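Local atomic coordinates of hemolysin (Streptococcus suis, PDB entry 3HVN), a protein that probably lyses host cells by binding cholesterol-containing membranes, changing conformation and assembling there into oligomeric transmembrane pores. Residues E459-R469 against G488-A496. The protein carries 1 engineered substitution. Residues are numbered along the deposited sequence; the frame is centred on the assembly and turned at random.
Sequences ECTGLAWEWWR and GTTLYPQYA
E459 reaches across to T490 and P493, joining the end of strand 450-460 to the turn between strands 481-487 and 492-500. Its CB is directed toward that turn, and chi1 (155°) sets CG 4.1 Å from P493 CG. The bend at chi2 (-87°) then swings the carboxylate toward both partners, with CD 3.6 Å from T490 O and 3.7 Å from P493 CG. OE1 rests against P493 CG at 3.4 Å, whereas OE2 accepts a hydrogen bond of 2.9 Å from T490 OG1, the hydroxyl arriving nearly in line with the C-O bond. T490 holds OG1 opposite its own backbone N (chi1 172°), and T490 OG1 also lies 3.3 Å from T461 CG2. The same OE2 receives a weak second bond from T461 OG1.

R469, near the start of strand 468-476, pairs with E459 through two backbone hydrogen bonds at the base of the loop. Its extended chain brings one guanidinium face over P493 CD, 3.6 Å from R469 CZ. L491 O lies near the plane at the edge of that group, 3.6 Å from R469 NH1, without a hydrogen bond. V471 and Y403 also touch the side chains of E459 and P493. The turn itself is a type I beta turn from T489 to Y492, with an ST turn in which T489 OG1 accepts from L491 N.

Residues 459-469 form the tryptophan-rich undecapeptide of cholesterol-dependent cytolysins, and T490-L491 probably supply the Thr-Leu pair that recognises cholesterol; their meeting is characteristic of the membrane-binding tip of the C-terminal beta sandwich.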
ATOM      1  N   GLU A 459      -7.688 -37.039 -41.635  1.00 98.09           N
ATOM      2  CA  GLU A 459      -8.175 -37.002 -43.011  1.00 97.94           C
ATOM      3  C   GLU A 459      -8.462 -38.400 -43.551  1.00103.66           C
ATOM      4  O   GLU A 459      -7.675 -39.326 -43.360  1.00 90.10           O
ATOM      5  CB  GLU A 459      -7.182 -36.263 -43.914  1.00 97.06           C
ATOM      6  CG  GLU A 459      -7.238 -36.661 -45.378  1.00 98.73           C
ATOM      7  CD  GLU A 459      -6.362 -37.858 -45.688  1.00 96.26           C
ATOM      8  OE1 GLU A 459      -5.522 -38.214 -44.836  1.00 84.10           O
ATOM      9  OE2 GLU A 459      -6.511 -38.441 -46.781  1.00112.39           O
ATOM     10  N   CYS A 460      -9.598 -38.540 -44.227  1.00117.31           N
ATOM     11  CA  CYS A 460     -10.014 -39.826 -44.775  1.00114.25           C
ATOM     12  C   CYS A 460      -9.228 -40.175 -46.032  1.00110.70           C
ATOM     13  O   CYS A 460      -9.085 -39.352 -46.936  1.00113.64           O
ATOM     14  CB  CYS A 460     -11.513 -39.817 -45.080  1.00120.19           C
ATOM     15  SG  CYS A 460     -12.159 -41.386 -45.706  1.00136.78           S
ATOM     16  N   THR A 461      -8.720 -41.402 -46.083  1.00122.80           N
ATOM     17  CA  THR A 461      -7.953 -41.866 -47.232  1.00133.70           C
ATOM     18  C   THR A 461      -8.705 -42.978 -47.955  1.00141.70           C
ATOM     19  O   THR A 461      -9.532 -43.669 -47.360  1.00148.44           O
ATOM     20  CB  THR A 461      -6.565 -42.383 -46.810  1.00128.94           C
ATOM     21  OG1 THR A 461      -6.048 -41.569 -45.749  1.00124.59           O
ATOM     22  CG2 THR A 461      -5.601 -42.351 -47.987  1.00128.40           C
ATOM     23  N   GLY A 462      -8.415 -43.147 -49.241  1.00137.25           N
ATOM     24  CA  GLY A 462      -9.062 -44.170 -50.040  1.00143.04           C
ATOM     25  C   GLY A 462      -8.575 -45.568 -49.709  1.00153.36           C
ATOM     26  O   GLY A 462      -8.971 -46.542 -50.347  1.00164.04           O
ATOM     27  N   LEU A 463      -7.714 -45.665 -48.703  1.00145.11           N
ATOM     28  CA  LEU A 463      -7.151 -46.946 -48.293  1.00128.98           C
ATOM     29  C   LEU A 463      -8.104 -47.690 -47.363  1.00129.55           C
ATOM     30  O   LEU A 463      -8.826 -47.075 -46.579  1.00127.05           O
ATOM     31  CB  LEU A 463      -5.805 -46.732 -47.599  1.00117.53           C
ATOM     32  CG  LEU A 463      -4.862 -45.739 -48.279  1.00117.10           C
ATOM     33  CD1 LEU A 463      -3.637 -45.475 -47.414  1.00136.15           C
ATOM     34  CD2 LEU A 463      -4.457 -46.228 -49.662  1.00102.14           C
ATOM     35  N   ALA A 464      -8.104 -49.015 -47.456  1.00128.71           N
ATOM     36  CA  ALA A 464      -8.951 -49.842 -46.605  1.00118.92           C
ATOM     37  C   ALA A 464      -8.230 -50.195 -45.310  1.00127.85           C
ATOM     38  O   ALA A 464      -8.850 -50.318 -44.253  1.00120.36           O
ATOM     39  CB  ALA A 464      -9.375 -51.103 -47.341  1.00112.95           C
ATOM     40  N   TRP A 465      -6.913 -50.358 -45.403  1.00146.37           N
ATOM     41  CA  TRP A 465      -6.091 -50.672 -44.240  1.00155.30           C
ATOM     42  C   TRP A 465      -5.900 -49.450 -43.350  1.00162.44           C
ATOM     43  O   TRP A 465      -6.167 -49.497 -42.149  1.00160.01           O
ATOM     44  CB  TRP A 465      -4.738 -51.235 -44.680  1.00158.56           C
ATOM     45  CG  TRP A 465      -4.189 -50.594 -45.922  1.00166.06           C
ATOM     46  CD1 TRP A 465      -4.607 -50.801 -47.205  1.00165.22           C
ATOM     47  CD2 TRP A 465      -3.110 -49.653 -45.999  1.00171.64           C
ATOM     48  NE1 TRP A 465      -3.862 -50.042 -48.074  1.00164.34           N
ATOM     49  CE2 TRP A 465      -2.935 -49.329 -47.359  1.00167.42           C
ATOM     50  CE3 TRP A 465      -2.279 -49.049 -45.051  1.00175.53           C
ATOM     51  CZ2 TRP A 465      -1.964 -48.430 -47.794  1.00166.35           C
ATOM     52  CZ3 TRP A 465      -1.315 -48.157 -45.484  1.00170.81           C
ATOM     53  CH2 TRP A 465      -1.166 -47.856 -46.843  1.00166.12           C
ATOM     54  N   GLU A 466      -5.433 -48.357 -43.944  1.00171.35           N
ATOM     55  CA  GLU A 466      -5.307 -47.092 -43.231  1.00168.59           C
ATOM     56  C   GLU A 466      -6.420 -46.150 -43.673  1.00166.56           C
ATOM     57  O   GLU A 466      -6.166 -45.117 -44.290  1.00169.15           O
ATOM     58  CB  GLU A 466      -3.944 -46.453 -43.497  1.00168.02           C
ATOM     59  CG  GLU A 466      -3.653 -45.232 -42.637  1.00162.79           C
ATOM     60  CD  GLU A 466      -2.510 -44.396 -43.180  1.00162.21           C
ATOM     61  OE1 GLU A 466      -2.136 -44.591 -44.355  1.00163.56           O
ATOM     62  OE2 GLU A 466      -1.992 -43.541 -42.433  1.00160.03           O
ATOM     63  N   TRP A 467      -7.657 -46.521 -43.357  1.00163.07           N
ATOM     64  CA  TRP A 467      -8.821 -45.758 -43.790  1.00160.33           C
ATOM     65  C   TRP A 467      -8.737 -44.304 -43.333  1.00142.80           C
ATOM     66  O   TRP A 467      -8.957 -43.385 -44.120  1.00135.67           O
ATOM     67  CB  TRP A 467     -10.108 -46.413 -43.282  1.00172.01           C
ATOM     68  CG  TRP A 467     -11.314 -46.086 -44.109  1.00182.91           C
ATOM     69  CD1 TRP A 467     -11.398 -46.095 -45.471  1.00186.62           C
ATOM     70  CD2 TRP A 467     -12.614 -45.724 -43.629  1.00186.57           C
ATOM     71  NE1 TRP A 467     -12.667 -45.749 -45.869  1.00187.25           N
ATOM     72  CE2 TRP A 467     -13.432 -45.518 -44.757  1.00189.56           C
ATOM     73  CE3 TRP A 467     -13.163 -45.548 -42.357  1.00188.02           C
ATOM     74  CZ2 TRP A 467     -14.771 -45.144 -44.651  1.00195.60           C
ATOM     75  CZ3 TRP A 467     -14.493 -45.178 -42.253  1.00190.94           C
ATOM     76  CH2 TRP A 467     -15.281 -44.981 -43.392  1.00194.46           C
ATOM     77  N   TRP A 468      -8.412 -44.105 -42.060  1.00135.10           N
ATOM     78  CA  TRP A 468      -8.244 -42.761 -41.518  1.00116.30           C
ATOM     79  C   TRP A 468      -6.781 -42.460 -41.210  1.00109.62           C
ATOM     80  O   TRP A 468      -6.092 -43.259 -40.575  1.00123.16           O
ATOM     81  CB  TRP A 468      -9.099 -42.565 -40.264  1.00102.27           C
ATOM     82  CG  TRP A 468     -10.536 -42.278 -40.565  1.00115.00           C
ATOM     83  CD1 TRP A 468     -11.584 -43.147 -40.475  1.00127.69           C
ATOM     84  CD2 TRP A 468     -11.086 -41.031 -41.011  1.00129.88           C
ATOM     85  NE1 TRP A 468     -12.752 -42.520 -40.836  1.00138.13           N
ATOM     86  CE2 TRP A 468     -12.473 -41.220 -41.169  1.00136.55           C
ATOM     87  CE3 TRP A 468     -10.540 -39.775 -41.291  1.00127.17           C
ATOM     88  CZ2 TRP A 468     -13.321 -40.199 -41.594  1.00129.12           C
ATOM     89  CZ3 TRP A 468     -11.383 -38.764 -41.712  1.00119.84           C
ATOM     90  CH2 TRP A 468     -12.758 -38.982 -41.861  1.00119.05           C
ATOM     91  N   ARG A 469      -6.315 -41.305 -41.671  1.00 93.73           N
ATOM     92  CA  ARG A 469      -4.944 -40.878 -41.427  1.00 90.94           C
ATOM     93  C   ARG A 469      -4.913 -39.600 -40.598  1.00101.78           C
ATOM     94  O   ARG A 469      -5.417 -38.560 -41.025  1.00118.49           O
ATOM     95  CB  ARG A 469      -4.203 -40.667 -42.749  1.00 96.33           C
ATOM     96  CG  ARG A 469      -2.833 -40.024 -42.597  1.00100.93           C
ATOM     97  CD  ARG A 469      -2.145 -39.859 -43.943  1.00116.05           C
ATOM     98  NE  ARG A 469      -0.905 -39.096 -43.834  1.00126.68           N
ATOM     99  CZ  ARG A 469      -0.093 -38.837 -44.854  1.00137.18           C
ATOM    100  NH1 ARG A 469      -0.387 -39.284 -46.067  1.00146.82           N
ATOM    101  NH2 ARG A 469       1.013 -38.132 -44.663  1.00132.22           N
ATOM    102  N   GLY A 488      -5.123 -29.856 -49.233  1.00115.08           N
ATOM    103  CA  GLY A 488      -4.298 -30.734 -50.047  1.00119.29           C
ATOM    104  C   GLY A 488      -4.922 -32.058 -50.442  1.00126.11           C
ATOM    105  O   GLY A 488      -6.144 -32.187 -50.506  1.00143.47           O
ATOM    106  N   THR A 489      -4.075 -33.052 -50.703  1.00118.01           N
ATOM    107  CA  THR A 489      -4.541 -34.317 -51.267  1.00118.76           C
ATOM    108  C   THR A 489      -4.654 -35.441 -50.240  1.00108.22           C
ATOM    109  O   THR A 489      -3.977 -35.432 -49.212  1.00102.66           O
ATOM    110  CB  THR A 489      -3.649 -34.777 -52.443  1.00125.71           C
ATOM    111  OG1 THR A 489      -3.886 -36.163 -52.715  1.00128.56           O
ATOM    112  CG2 THR A 489      -2.179 -34.577 -52.112  1.00119.38           C
ATOM    113  N   THR A 490      -5.520 -36.406 -50.532  1.00114.98           N
ATOM    114  CA  THR A 490      -5.724 -37.555 -49.657  1.00120.40           C
ATOM    115  C   THR A 490      -4.436 -38.355 -49.482  1.00120.69           C
ATOM    116  O   THR A 490      -4.155 -38.870 -48.400  1.00 99.62           O
ATOM    117  CB  THR A 490      -6.833 -38.483 -50.191  1.00126.77           C
ATOM    118  OG1 THR A 490      -6.879 -39.679 -49.405  1.00129.35           O
ATOM    119  CG2 THR A 490      -6.573 -38.847 -51.646  1.00134.01           C
ATOM    120  N   LEU A 491      -3.657 -38.455 -50.554  1.00136.98           N
ATOM    121  CA  LEU A 491      -2.373 -39.142 -50.501  1.00147.15           C
ATOM    122  C   LEU A 491      -1.323 -38.246 -49.855  1.00129.24           C
ATOM    123  O   LEU A 491      -0.211 -38.685 -49.562  1.00123.99           O
ATOM    124  CB  LEU A 491      -1.926 -39.566 -51.902  1.00169.17           C
ATOM    125  CG  LEU A 491      -2.779 -40.641 -52.578  1.00177.72           C
ATOM    126  CD1 LEU A 491      -2.307 -40.888 -54.002  1.00178.84           C
ATOM    127  CD2 LEU A 491      -2.756 -41.931 -51.769  1.00177.04           C
ATOM    128  N   TYR A 492      -1.687 -36.986 -49.638  1.00125.10           N
ATOM    129  CA  TYR A 492      -0.804 -36.040 -48.966  1.00123.04           C
ATOM    130  C   TYR A 492      -1.571 -34.825 -48.445  1.00120.50           C
ATOM    131  O   TYR A 492      -1.858 -33.888 -49.197  1.00127.79           O
ATOM    132  CB  TYR A 492       0.334 -35.602 -49.890  1.00131.07           C
ATOM    133  CG  TYR A 492       1.448 -34.868 -49.177  1.00151.85           C
ATOM    134  CD1 TYR A 492       2.267 -35.526 -48.269  1.00170.19           C
ATOM    135  CD2 TYR A 492       1.684 -33.521 -49.414  1.00153.56           C
ATOM    136  CE1 TYR A 492       3.287 -34.862 -47.614  1.00177.19           C
ATOM    137  CE2 TYR A 492       2.703 -32.848 -48.766  1.00160.03           C
ATOM    138  CZ  TYR A 492       3.501 -33.523 -47.866  1.00178.44           C
ATOM    139  OH  TYR A 492       4.517 -32.859 -47.217  1.00187.93           O
ATOM    140  N   PRO A 493      -1.928 -34.857 -47.153  1.00110.62           N
ATOM    141  CA  PRO A 493      -2.547 -33.728 -46.453  1.00100.55           C
ATOM    142  C   PRO A 493      -1.490 -32.749 -45.953  1.00 98.88           C
ATOM    143  O   PRO A 493      -0.441 -33.170 -45.463  1.00 81.89           O
ATOM    144  CB  PRO A 493      -3.244 -34.393 -45.257  1.00 79.46           C
ATOM    145  CG  PRO A 493      -3.196 -35.877 -45.524  1.00 84.97           C
ATOM    146  CD  PRO A 493      -1.967 -36.081 -46.341  1.00100.95           C
ATOM    147  N   GLN A 494      -1.770 -31.457 -46.078  1.00 90.27           N
ATOM    148  CA  GLN A 494      -0.861 -30.417 -45.613  1.00 87.40           C
ATOM    149  C   GLN A 494      -1.621 -29.444 -44.722  1.00 81.13           C
ATOM    150  O   GLN A 494      -2.699 -28.975 -45.085  1.00101.63           O
ATOM    151  CB  GLN A 494      -0.251 -29.673 -46.802  1.00 94.56           C
ATOM    152  CG  GLN A 494       0.243 -30.583 -47.914  1.00107.01           C
ATOM    153  CD  GLN A 494       0.650 -29.816 -49.157  1.00110.72           C
ATOM    154  OE1 GLN A 494       1.171 -28.704 -49.072  1.00111.90           O
ATOM    155  NE2 GLN A 494       0.417 -30.411 -50.322  1.00103.26           N
ATOM    156  N   TYR A 495      -1.063 -29.140 -43.555  1.00 83.36           N
ATOM    157  CA  TYR A 495      -1.743 -28.271 -42.602  1.00 98.20           C
ATOM    158  C   TYR A 495      -1.008 -26.951 -42.395  1.00 89.45           C
ATOM    159  O   TYR A 495       0.105 -26.760 -42.888  1.00 73.47           O
ATOM    160  CB  TYR A 495      -1.931 -28.983 -41.258  1.00103.93           C
ATOM    161  CG  TYR A 495      -0.685 -29.029 -40.400  1.00104.46           C
ATOM    162  CD1 TYR A 495      -0.390 -27.998 -39.517  1.00102.36           C
ATOM    163  CD2 TYR A 495       0.189 -30.107 -40.464  1.00114.62           C
ATOM    164  CE1 TYR A 495       0.745 -28.035 -38.728  1.00119.29           C
ATOM    165  CE2 TYR A 495       1.325 -30.152 -39.677  1.00118.71           C
ATOM    166  CZ  TYR A 495       1.598 -29.114 -38.812  1.00118.17           C
ATOM    167  OH  TYR A 495       2.728 -29.154 -38.027  1.00104.76           O
ATOM    168  N   ALA A 496      -1.645 -26.044 -41.661  1.00 80.79           N
ATOM    169  CA  ALA A 496      -1.045 -24.759 -41.329  1.00 73.74           C
ATOM    170  C   ALA A 496      -1.590 -24.238 -40.002  1.00 83.68           C
ATOM    171  O   ALA A 496      -2.786 -23.969 -39.871  1.00106.29           O
ATOM    172  CB  ALA A 496      -1.289 -23.751 -42.439  1.00 69.25           C
TER